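Local coordinates for protein cytochrome P450 (Bacillus megaterium, PDB 5L92) that binds heme and the steroid corticosterone and, as a cytochrome P450, probably acts as a monooxygenase that hydroxylates steroids using molecular oxygen, at residues Phe265-Leu268 with Lys269-Glu273; Pro113-Ala116 with Arg117-Glu121; Phe327-Glu331 with Val332-Asp336; Met376-Ser379 with Pro380-Leu384. All blocks are in the same frame, centred on the assembly; numbering follows the deposited sequence.

Contact 1: residues Phe265-Leu268 with Lys269-Glu273; sequences FERL and KREKE
F265 and K269 meet because the phenylalanine has CG swung opposite its backbone N (chi1 -174°), while the lysine, extended as far as CD, bends at chi3 (-70°). That bend lays CE over the centre of the phenyl face, a CH-pi contact with CE 3.9 Å from the F265 centroid. K269 NZ travels on past the centre, making an off-centre cation-pi contact, and reaches the carboxylate of E266, whose own chain folds at chi2 and runs alongside the lysine. The salt bridge from K269 NZ to E266 OE2 is 2.8 Å long and arrives on the syn side; OE1 adds a weaker bond. The ammonium is thus held between a ring and a carboxylate, with P374 O as a further acceptor.

Two residues further along, R267 and E271 form a second salt bridge, with R267 NE 2.9 Å from E271 OE2. The bond is nearly straight (171°) and lies close to the guanidinium plane, yet it meets the carboxylate from above its plane, so the two flat groups are tilted against each other rather than paired squarely. R270 instead folds back, one guanidinium face resting over E266 O and R267 CA. The backbone ends the helix here: E271, the first residue to leave helical angles, still gives its N to R267 O at 2.8 Å.

Helix 262-270 packs F265 against L258 and M259 of helix 247-260, and sets L268 and K269 on I370 of helix 355-372.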
loop_
_atom_site.group_PDB
_atom_site.type_symbol
_atom_site.label_atom_id
_atom_site.label_comp_id
_atom_site.label_asym_id
_atom_site.label_seq_id
_atom_site.Cartn_x
_atom_site.Cartn_y
_atom_site.Cartn_z
ATOM N N PHE A 265 16.600 -12.513 11.760
ATOM C CA PHE A 265 16.356 -11.735 12.959
ATOM C C PHE A 265 17.604 -11.660 13.846
ATOM O O PHE A 265 17.955 -10.587 14.346
ATOM C CB PHE A 265 15.166 -12.350 13.696
ATOM C CG PHE A 265 14.699 -11.566 14.898
ATOM C CD1 PHE A 265 14.521 -10.220 14.836
ATOM C CD2 PHE A 265 14.394 -12.206 16.078
ATOM C CE1 PHE A 265 14.067 -9.512 15.934
ATOM C CE2 PHE A 265 13.925 -11.494 17.166
ATOM C CZ PHE A 265 13.776 -10.150 17.092
ATOM N N GLU A 266 18.310 -12.785 14.040
ATOM C CA GLU A 266 19.494 -12.721 14.898
ATOM C C GLU A 266 20.557 -11.841 14.271
ATOM O O GLU A 266 21.289 -11.146 14.972
ATOM C CB GLU A 266 20.079 -14.119 15.178
ATOM C CG GLU A 266 19.186 -15.028 15.984
ATOM C CD GLU A 266 18.607 -14.356 17.206
ATOM O OE1 GLU A 266 19.380 -13.982 18.101
ATOM O OE2 GLU A 266 17.371 -14.193 17.278
ATOM N N ARG A 267 20.633 -11.824 12.949
ATOM C CA ARG A 267 21.670 -11.033 12.327
ATOM C C ARG A 267 21.331 -9.552 12.401
ATOM O O ARG A 267 22.181 -8.718 12.730
ATOM C CB ARG A 267 21.870 -11.498 10.895
ATOM C CG ARG A 267 22.956 -10.690 10.239
ATOM C CD ARG A 267 23.352 -11.190 8.881
ATOM N NE ARG A 267 24.308 -10.246 8.322
ATOM C CZ ARG A 267 24.514 -10.047 7.030
ATOM N NH1 ARG A 267 23.830 -10.742 6.118
ATOM N NH2 ARG A 267 25.407 -9.136 6.663
ATOM N N LEU A 268 20.073 -9.211 12.131
ATOM C CA LEU A 268 19.629 -7.832 12.247
ATOM C C LEU A 268 19.943 -7.252 13.622
ATOM O O LEU A 268 20.380 -6.104 13.734
ATOM C CB LEU A 268 18.122 -7.769 11.956
ATOM C CG LEU A 268 17.521 -6.367 11.901
ATOM C CD1 LEU A 268 18.206 -5.528 10.840
ATOM C CD2 LEU A 268 16.014 -6.505 11.590
ATOM N N LYS A 269 19.713 -8.025 14.681
ATOM C CA LYS A 269 20.020 -7.564 16.033
ATOM C C LYS A 269 21.502 -7.316 16.225
ATOM O O LYS A 269 21.881 -6.368 16.924
ATOM C CB LYS A 269 19.529 -8.569 17.066
ATOM C CG LYS A 269 18.041 -8.514 17.244
ATOM C CD LYS A 269 17.533 -9.501 18.295
ATOM C CE LYS A 269 17.644 -10.931 17.811
ATOM N NZ LYS A 269 17.235 -11.885 18.891
ATOM N N ARG A 270 22.367 -8.131 15.588
ATOM C CA ARG A 270 23.803 -7.861 15.690
ATOM C C ARG A 270 24.217 -6.684 14.813
ATOM O O ARG A 270 25.198 -6.009 15.114
ATOM C CB ARG A 270 24.633 -9.096 15.291
ATOM C CG ARG A 270 24.459 -10.331 16.216
ATOM C CD ARG A 270 25.425 -11.482 15.841
ATOM N NE ARG A 270 25.268 -11.983 14.471
ATOM C CZ ARG A 270 24.471 -12.975 14.084
ATOM N NH1 ARG A 270 23.691 -13.608 14.942
ATOM N NH2 ARG A 270 24.430 -13.314 12.809
ATOM N N GLU A 271 23.508 -6.449 13.699
ATOM C CA GLU A 271 23.909 -5.475 12.691
ATOM C C GLU A 271 22.701 -4.543 12.471
ATOM O O GLU A 271 21.924 -4.687 11.512
ATOM C CB GLU A 271 24.354 -6.155 11.412
ATOM C CG GLU A 271 25.736 -6.838 11.467
ATOM C CD GLU A 271 26.060 -7.666 10.205
ATOM O OE1 GLU A 271 26.298 -7.081 9.119
ATOM O OE2 GLU A 271 26.055 -8.920 10.285
ATOM N N LYS A 272 22.526 -3.595 13.398
ATOM C CA LYS A 272 21.370 -2.715 13.336
ATOM C C LYS A 272 21.351 -1.926 12.045
ATOM O O LYS A 272 20.286 -1.705 11.468
ATOM C CB LYS A 272 21.351 -1.754 14.531
ATOM C CG LYS A 272 20.927 -2.410 15.842
ATOM C CD LYS A 272 20.985 -1.428 17.032
ATOM C CE LYS A 272 21.054 -2.180 18.364
ATOM N NZ LYS A 272 20.184 -3.404 18.365
ATOM N N GLU A 273 22.508 -1.510 11.557
ATOM C CA GLU A 273 22.518 -0.740 10.322
ATOM C C GLU A 273 21.859 -1.472 9.147
ATOM O O GLU A 273 21.606 -0.840 8.114
ATOM C CB GLU A 273 23.969 -0.347 9.973
ATOM C CG GLU A 273 24.851 -1.463 9.411
ATOM C CD GLU A 273 25.444 -2.426 10.465
ATOM O OE1 GLU A 273 25.166 -2.310 11.688
ATOM O OE2 GLU A 273 26.202 -3.332 10.033
#

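Contact 2: residues Pro113-Ala116 with Arg117-Glu121; sequences PKIA and RITNE
R117 and P113, one turn apart on helix 112-125, probably helix D of the P450 fold, illustrate how a helix uses its own carbonyls to seat side chains. R117 starts with CG beside its backbone N and then bends at chi3 (-56°). Its guanidinium consequently folds back along the helix and lays one face over P113 O, while NH2 lies 3.6 Å from K114 CG. K114, extended beyond CG, makes a cation-pi contact with W111.

I118 turns its CG1 branch beside its own N, bringing CG1 to 3.3 Å from K114 O. The same oxygen takes the I118 N-H in an almost straight bond (171°). T119 is the polar counterpart: its hydroxyl, also beside the backbone N (chi1 -66°), donates to I115 O from above the carbonyl plane at an OG1-to-O distance of 2.9 Å. T119 N binds that oxygen too, nearly along the C=O axis, so two donors of one residue grip a single carbonyl and the buried hydroxyl has its acceptor within its own helix. A valine in place of T119 would probably leave I115 O with one grip fewer and set a methyl against that oxygen.

I115, I118 and T119 all touch L142 of helix 141-151; I115 also meets I360 and I364 of helix 355-372, and its side chain lies about 10 Å from the heme. One residue further, N120 continues the helical pattern, its N bonded to A116 O at 3.0 Å.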
loop_
_atom_site.group_PDB
_atom_site.type_symbol
_atom_site.label_atom_id
_atom_site.label_comp_id
_atom_site.label_asym_id
_atom_site.label_seq_id
_atom_site.Cartn_x
_atom_site.Cartn_y
_atom_site.Cartn_z
ATOM N N PRO A 113 10.664 13.023 14.507
ATOM C CA PRO A 113 10.430 13.104 15.962
ATOM C C PRO A 113 8.976 12.926 16.339
ATOM O O PRO A 113 8.691 12.410 17.428
ATOM C CB PRO A 113 10.950 14.510 16.339
ATOM C CG PRO A 113 11.763 14.974 15.147
ATOM C CD PRO A 113 11.090 14.314 13.956
ATOM N N LYS A 114 8.043 13.355 15.486
ATOM C CA LYS A 114 6.641 13.017 15.702
ATOM C C LYS A 114 6.444 11.503 15.650
ATOM O O LYS A 114 5.805 10.911 16.527
ATOM C CB LYS A 114 5.744 13.707 14.657
ATOM C CG LYS A 114 5.615 15.197 14.807
ATOM C CD LYS A 114 4.662 15.810 13.770
ATOM C CE LYS A 114 4.637 17.327 13.895
ATOM N NZ LYS A 114 3.939 18.010 12.759
ATOM N N ILE A 115 6.989 10.859 14.623
ATOM C CA ILE A 115 6.801 9.415 14.480
ATOM C C ILE A 115 7.389 8.692 15.683
ATOM O O ILE A 115 6.775 7.770 16.241
ATOM C CB ILE A 115 7.410 8.933 13.150
ATOM C CG1 ILE A 115 6.585 9.495 11.982
ATOM C CG2 ILE A 115 7.428 7.376 13.067
ATOM C CD1 ILE A 115 7.308 9.628 10.653
ATOM N N ALA A 116 8.557 9.137 16.148
ATOM C CA ALA A 116 9.183 8.427 17.259
ATOM C C ALA A 116 8.347 8.571 18.524
ATOM O O ALA A 116 8.273 7.635 19.329
ATOM C CB ALA A 116 10.638 8.909 17.453
ATOM N N ARG A 117 7.651 9.691 18.687
ATOM C CA ARG A 117 6.853 9.871 19.899
ATOM C C ARG A 117 5.577 9.049 19.853
ATOM O O ARG A 117 5.156 8.468 20.865
ATOM C CB ARG A 117 6.493 11.351 20.098
ATOM C CG ARG A 117 7.565 12.195 20.740
ATOM C CD ARG A 117 7.003 13.573 21.173
ATOM N NE ARG A 117 6.372 14.318 20.084
ATOM C CZ ARG A 117 7.008 15.150 19.253
ATOM N NH1 ARG A 117 8.317 15.349 19.355
ATOM N NH2 ARG A 117 6.330 15.783 18.294
ATOM N N ILE A 118 4.930 9.017 18.697
ATOM C CA ILE A 118 3.748 8.181 18.559
ATOM C C ILE A 118 4.119 6.732 18.811
ATOM O O ILE A 118 3.415 6.009 19.531
ATOM C CB ILE A 118 3.111 8.372 17.179
ATOM C CG1 ILE A 118 2.687 9.841 17.014
ATOM C CG2 ILE A 118 1.896 7.430 17.048
ATOM C CD1 ILE A 118 2.452 10.231 15.617
ATOM N N THR A 119 5.259 6.305 18.260
ATOM C CA THR A 119 5.731 4.938 18.458
ATOM C C THR A 119 5.861 4.637 19.940
ATOM O O THR A 119 5.310 3.645 20.440
ATOM C CB THR A 119 7.074 4.743 17.730
ATOM O OG1 THR A 119 6.873 4.838 16.313
ATOM C CG2 THR A 119 7.694 3.393 18.035
ATOM N N ASN A 120 6.553 5.525 20.676
ATOM C CA ASN A 120 6.763 5.298 22.108
ATOM C C ASN A 120 5.453 5.370 22.875
ATOM O O ASN A 120 5.242 4.609 23.822
ATOM C CB ASN A 120 7.774 6.302 22.674
ATOM C CG ASN A 120 9.200 6.038 22.180
ATOM O OD1 ASN A 120 9.588 4.890 21.892
ATOM N ND2 ASN A 120 9.981 7.094 22.080
ATOM N N GLU A 121 4.561 6.277 22.493
ATOM C CA GLU A 121 3.261 6.336 23.155
ATOM C C GLU A 121 2.491 5.034 22.952
ATOM O O GLU A 121 1.943 4.471 23.906
ATOM C CB GLU A 121 2.445 7.535 22.636
ATOM C CG GLU A 121 1.051 7.670 23.298
ATOM C CD GLU A 121 0.163 8.785 22.702
ATOM O OE1 GLU A 121 0.352 9.176 21.523
ATOM O OE2 GLU A 121 -0.743 9.271 23.426
#

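Contact 3: residues Phe327-Glu331 with Val332-Asp336; sequences FEDPE and VFKID
V332 closes back on D329 in the compact part of this loop, a type I beta turn running from D329 to V332. The closing bond, V332 N to D329 O, is 3.0 Å long, and its donor stands above the carbonyl plane. V332 CB sits 3.4 Å from that same D329 O, so the base of the valine rests against the oxygen its N-H binds. The CG2 branch, lying beside the valine's own N, faces the aspartate, coming within 4.3 Å of D329 CB. Positive phi and psi at D329 (55° and 52°) turn the chain into the corner just before P330.

The outer side is looser and is built of long polar chains. K334 stretches out fully beyond CG and crosses D329, bringing NZ to 3.1 Å from D329 OD2 in a salt bridge that uses the anti lone pair of that oxygen. The lysine methylene rides over the aspartate stem, with K334 CE 3.9 Å from D329 CB. A second, weak bond runs from K334 NZ to E328 O. With E328, D329 and V332 exposed, this ion pair is a surface one, in contrast to F333, which is buried and meets Y285 edge-to-face. The carboxylate of E331 has its own salt bridge with R322.

Around the turn, P330 O accepts from R284, K334 N donates to E281, and R337 binds the carbonyls of E328, D329 and V332, an arrangement consistent with the E-R-R triad by which P450s join the meander to the ExxR helix.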
loop_
_atom_site.group_PDB
_atom_site.type_symbol
_atom_site.label_atom_id
_atom_site.label_comp_id
_atom_site.label_asym_id
_atom_site.label_seq_id
_atom_site.Cartn_x
_atom_site.Cartn_y
_atom_site.Cartn_z
ATOM N N PHE A 327 16.907 -11.129 -9.661
ATOM C CA PHE A 327 17.095 -11.283 -8.223
ATOM C C PHE A 327 17.709 -12.665 -8.018
ATOM O O PHE A 327 17.002 -13.669 -8.100
ATOM C CB PHE A 327 15.789 -11.140 -7.460
ATOM C CG PHE A 327 15.115 -9.786 -7.611
ATOM C CD1 PHE A 327 15.445 -8.723 -6.772
ATOM C CD2 PHE A 327 14.140 -9.590 -8.560
ATOM C CE1 PHE A 327 14.812 -7.493 -6.903
ATOM C CE2 PHE A 327 13.504 -8.341 -8.688
ATOM C CZ PHE A 327 13.842 -7.315 -7.873
ATOM N N GLU A 328 19.012 -12.714 -7.797
ATOM C CA GLU A 328 19.665 -13.999 -7.542
ATOM C C GLU A 328 19.098 -14.675 -6.288
ATOM O O GLU A 328 18.860 -14.029 -5.270
ATOM C CB GLU A 328 21.177 -13.805 -7.420
ATOM C CG GLU A 328 21.924 -15.108 -7.188
ATOM C CD GLU A 328 23.385 -15.037 -7.601
ATOM O OE1 GLU A 328 24.022 -13.979 -7.376
ATOM O OE2 GLU A 328 23.887 -16.043 -8.158
ATOM N N ASP A 329 18.811 -15.972 -6.396
ATOM C CA ASP A 329 18.208 -16.776 -5.324
ATOM C C ASP A 329 16.912 -16.130 -4.858
ATOM O O ASP A 329 16.731 -15.820 -3.669
ATOM C CB ASP A 329 19.156 -16.947 -4.150
ATOM C CG ASP A 329 20.435 -17.619 -4.556
ATOM O OD1 ASP A 329 20.356 -18.769 -5.032
ATOM O OD2 ASP A 329 21.505 -16.992 -4.414
ATOM N N PRO A 330 16.051 -15.842 -5.796
ATOM C CA PRO A 330 14.831 -15.093 -5.572
ATOM C C PRO A 330 13.918 -15.518 -4.477
ATOM O O PRO A 330 13.300 -14.684 -3.898
ATOM C CB PRO A 330 14.134 -15.196 -6.914
ATOM C CG PRO A 330 14.715 -16.338 -7.572
ATOM C CD PRO A 330 16.090 -16.438 -7.118
ATOM N N GLU A 331 13.837 -16.803 -4.214
ATOM C CA GLU A 331 12.941 -17.284 -3.207
ATOM C C GLU A 331 13.537 -17.214 -1.786
ATOM O O GLU A 331 12.950 -17.658 -0.853
ATOM C CB GLU A 331 12.386 -18.662 -3.587
ATOM C CG GLU A 331 11.835 -18.847 -5.024
ATOM C CD GLU A 331 10.584 -17.993 -5.458
ATOM O OE1 GLU A 331 9.555 -17.990 -4.830
ATOM O OE2 GLU A 331 10.582 -17.371 -6.521
ATOM N N VAL A 332 14.703 -16.609 -1.654
ATOM C CA VAL A 332 15.356 -16.451 -0.389
ATOM C C VAL A 332 15.373 -15.044 0.150
ATOM O O VAL A 332 15.842 -14.142 -0.468
ATOM C CB VAL A 332 16.802 -16.974 -0.439
ATOM C CG1 VAL A 332 17.482 -16.826 0.879
ATOM C CG2 VAL A 332 16.812 -18.422 -0.819
ATOM N N PHE A 333 14.851 -14.920 1.341
ATOM C CA PHE A 333 14.853 -13.680 2.083
ATOM C C PHE A 333 16.272 -13.370 2.576
ATOM O O PHE A 333 16.829 -14.078 3.339
ATOM C CB PHE A 333 13.881 -13.761 3.234
ATOM C CG PHE A 333 13.730 -12.510 3.997
ATOM C CD1 PHE A 333 12.967 -11.487 3.533
ATOM C CD2 PHE A 333 14.331 -12.367 5.201
ATOM C CE1 PHE A 333 12.817 -10.353 4.252
ATOM C CE2 PHE A 333 14.195 -11.229 5.925
ATOM C CZ PHE A 333 13.436 -10.222 5.453
ATOM N N LYS A 334 16.836 -12.283 2.116
ATOM C CA LYS A 334 18.201 -11.901 2.492
ATOM C C LYS A 334 18.192 -10.468 3.016
ATOM O O LYS A 334 18.038 -9.526 2.228
ATOM C CB LYS A 334 19.149 -12.007 1.297
ATOM C CG LYS A 334 19.312 -13.397 0.702
ATOM C CD LYS A 334 20.363 -13.395 -0.439
ATOM C CE LYS A 334 20.433 -14.706 -1.211
ATOM N NZ LYS A 334 21.000 -14.479 -2.585
ATOM N N ILE A 335 18.370 -10.276 4.329
ATOM C CA ILE A 335 18.222 -8.912 4.843
ATOM C C ILE A 335 19.237 -7.961 4.237
ATOM O O ILE A 335 19.073 -6.749 4.363
ATOM C CB ILE A 335 18.340 -8.772 6.375
ATOM C CG1 ILE A 335 19.700 -9.275 6.904
ATOM C CG2 ILE A 335 17.146 -9.367 7.119
ATOM C CD1 ILE A 335 19.907 -8.911 8.414
ATOM N N ASP A 336 20.323 -8.468 3.643
ATOM C CA ASP A 336 21.367 -7.614 3.088
ATOM C C ASP A 336 21.312 -7.561 1.573
ATOM O O ASP A 336 22.269 -7.091 0.951
ATOM C CB ASP A 336 22.764 -8.077 3.560
ATOM C CG ASP A 336 23.089 -9.538 3.182
ATOM O OD1 ASP A 336 22.181 -10.366 2.963
ATOM O OD2 ASP A 336 24.289 -9.865 3.132
#

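Contact 4: residues Met376-Ser379 with Pro380-Leu384; sequences MDWS and PSFEL
S379 O and F382 N close a type I beta turn from S379 to F382, their 3.0 Å bond being nearly straight (169°) although the donor stands well above the carbonyl plane. P380 and S381 fill the two corners. The S379 side chain adds a shorter loop inside the same turn: OG accepts the N-H of S381 at 2.9 Å, which makes an ST turn. Backbone carbonyl and side-chain oxygen of one serine therefore hold two successive amides, and the buried hydroxyl oxygen has a donor close by.

The reversal brings W378 and F382 side by side, pointing the same way. F382 has CG turned opposite its backbone N (chi1 172°), which sends the phenyl back alongside the indole. W378 then presents the CE3 and CZ3 edge of its six-membered ring to the F382 face, with CE3 3.8 Å above the plane and over the ring's centre. The centroids are 4.8 Å apart and the planes stand at 54°, so the edge-to-face pair is tilted rather than a perfect T. The stem of the phenylalanine packs too, F382 CB lying 3.5 Å from S379 O. Were F382 replaced by alanine, the W378 edge would probably lose the face it rests on and the indole would be less firmly fixed on this side.

The turn leaves strand 377-378, an outer strand of the small antiparallel sheet; the backbones of D377 and of S379, just past the strand, bond to R401 and L399. W378 also meets Y256 edge-to-face, and with M259 this joins the turn to helix 247-260, while F382 touches L398.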
loop_
_atom_site.group_PDB
_atom_site.type_symbol
_atom_site.label_atom_id
_atom_site.label_comp_id
_atom_site.label_asym_id
_atom_site.label_seq_id
_atom_site.Cartn_x
_atom_site.Cartn_y
_atom_site.Cartn_z
ATOM N N MET A 376 11.396 -11.623 21.172
ATOM C CA MET A 376 10.041 -11.796 20.719
ATOM C C MET A 376 9.832 -13.023 19.826
ATOM O O MET A 376 10.692 -13.424 19.110
ATOM C CB MET A 376 9.514 -10.523 20.038
ATOM C CG MET A 376 9.762 -10.379 18.556
ATOM S SD MET A 376 9.069 -8.910 17.791
ATOM C CE MET A 376 10.477 -7.922 17.698
ATOM N N ASP A 377 8.661 -13.607 19.919
ATOM C CA ASP A 377 8.305 -14.754 19.118
ATOM C C ASP A 377 6.802 -14.866 19.016
ATOM O O ASP A 377 6.083 -14.159 19.661
ATOM C CB ASP A 377 8.932 -16.020 19.689
ATOM C CG ASP A 377 9.183 -17.110 18.632
ATOM O OD1 ASP A 377 8.889 -16.951 17.474
ATOM O OD2 ASP A 377 9.677 -18.143 18.992
ATOM N N TRP A 378 6.347 -15.760 18.168
ATOM C CA TRP A 378 4.949 -15.972 18.000
ATOM C C TRP A 378 4.325 -16.269 19.340
ATOM O O TRP A 378 4.873 -16.973 20.118
ATOM C CB TRP A 378 4.654 -17.157 17.090
ATOM C CG TRP A 378 5.505 -17.367 15.930
ATOM C CD1 TRP A 378 6.485 -18.242 15.835
ATOM C CD2 TRP A 378 5.411 -16.738 14.667
ATOM N NE1 TRP A 378 7.043 -18.195 14.627
ATOM C CE2 TRP A 378 6.388 -17.278 13.875
ATOM C CE3 TRP A 378 4.597 -15.766 14.136
ATOM C CZ2 TRP A 378 6.585 -16.879 12.592
ATOM C CZ3 TRP A 378 4.791 -15.382 12.894
ATOM C CH2 TRP A 378 5.765 -15.928 12.119
ATOM N N SER A 379 3.158 -15.739 19.588
ATOM C CA SER A 379 2.457 -16.037 20.799
ATOM C C SER A 379 1.754 -17.360 20.623
ATOM O O SER A 379 1.499 -17.761 19.540
ATOM C CB SER A 379 1.511 -14.910 21.137
ATOM O OG SER A 379 0.183 -15.292 21.242
ATOM N N PRO A 380 1.409 -17.998 21.796
ATOM C CA PRO A 380 0.670 -19.252 21.626
ATOM C C PRO A 380 -0.675 -19.081 20.945
ATOM O O PRO A 380 -1.209 -20.034 20.501
ATOM C CB PRO A 380 0.482 -19.770 23.033
ATOM C CG PRO A 380 1.516 -19.134 23.841
ATOM C CD PRO A 380 1.623 -17.792 23.296
ATOM N N SER A 381 -1.171 -17.868 20.863
ATOM C CA SER A 381 -2.429 -17.604 20.226
ATOM C C SER A 381 -2.353 -17.194 18.763
ATOM O O SER A 381 -3.352 -16.919 18.168
ATOM C CB SER A 381 -3.191 -16.532 20.976
ATOM O OG SER A 381 -3.808 -17.041 22.100
ATOM N N PHE A 382 -1.166 -17.159 18.202
ATOM C CA PHE A 382 -1.013 -16.760 16.839
ATOM C C PHE A 382 -1.739 -17.642 15.862
ATOM O O PHE A 382 -1.702 -18.820 15.958
ATOM C CB PHE A 382 0.452 -16.668 16.436
ATOM C CG PHE A 382 0.659 -16.437 14.972
ATOM C CD1 PHE A 382 0.616 -17.491 14.125
ATOM C CD2 PHE A 382 0.833 -15.193 14.464
ATOM C CE1 PHE A 382 0.756 -17.327 12.797
ATOM C CE2 PHE A 382 0.959 -15.012 13.123
ATOM C CZ PHE A 382 0.937 -16.084 12.289
ATOM N N GLU A 383 -2.366 -16.999 14.903
ATOM C CA GLU A 383 -3.049 -17.647 13.806
ATOM C C GLU A 383 -2.824 -16.803 12.576
ATOM O O GLU A 383 -2.900 -15.633 12.664
ATOM C CB GLU A 383 -4.539 -17.762 14.042
ATOM C CG GLU A 383 -5.042 -18.977 14.768
ATOM C CD GLU A 383 -6.436 -18.776 15.323
ATOM O OE1 GLU A 383 -7.344 -18.455 14.550
ATOM O OE2 GLU A 383 -6.641 -18.898 16.539
ATOM N N LEU A 384 -2.574 -17.425 11.441
ATOM C CA LEU A 384 -2.370 -16.749 10.162
ATOM C C LEU A 384 -3.730 -16.303 9.616
ATOM O O LEU A 384 -4.599 -17.136 9.312
ATOM C CB LEU A 384 -1.650 -17.684 9.187
ATOM C CG LEU A 384 -1.262 -17.068 7.857
ATOM C CD1 LEU A 384 -0.086 -16.140 8.025
ATOM C CD2 LEU A 384 -0.989 -18.134 6.803
#

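From the N terminus the order is contact 2, contact 1, contact 3, contact 4. Each closes within its own few residues, so none nests or crosses. Contact 2 is one stretch of helix 112-125 and stays apart, about 14 Å from contact 1 and 12 Å from contact 4 between nearest atoms. Contact 1 finishes helix 262-270 and links the later two. R267 NH1 reaches D336 OD2 of contact 3 at 3.1 Å, joined by I335 packing on the helix, and F265 CZ meets M376 CE of contact 4. That helix end thereby connects the loop before helix 355-372 with the residue leading into strand 377-378 of the small antiparallel sheet.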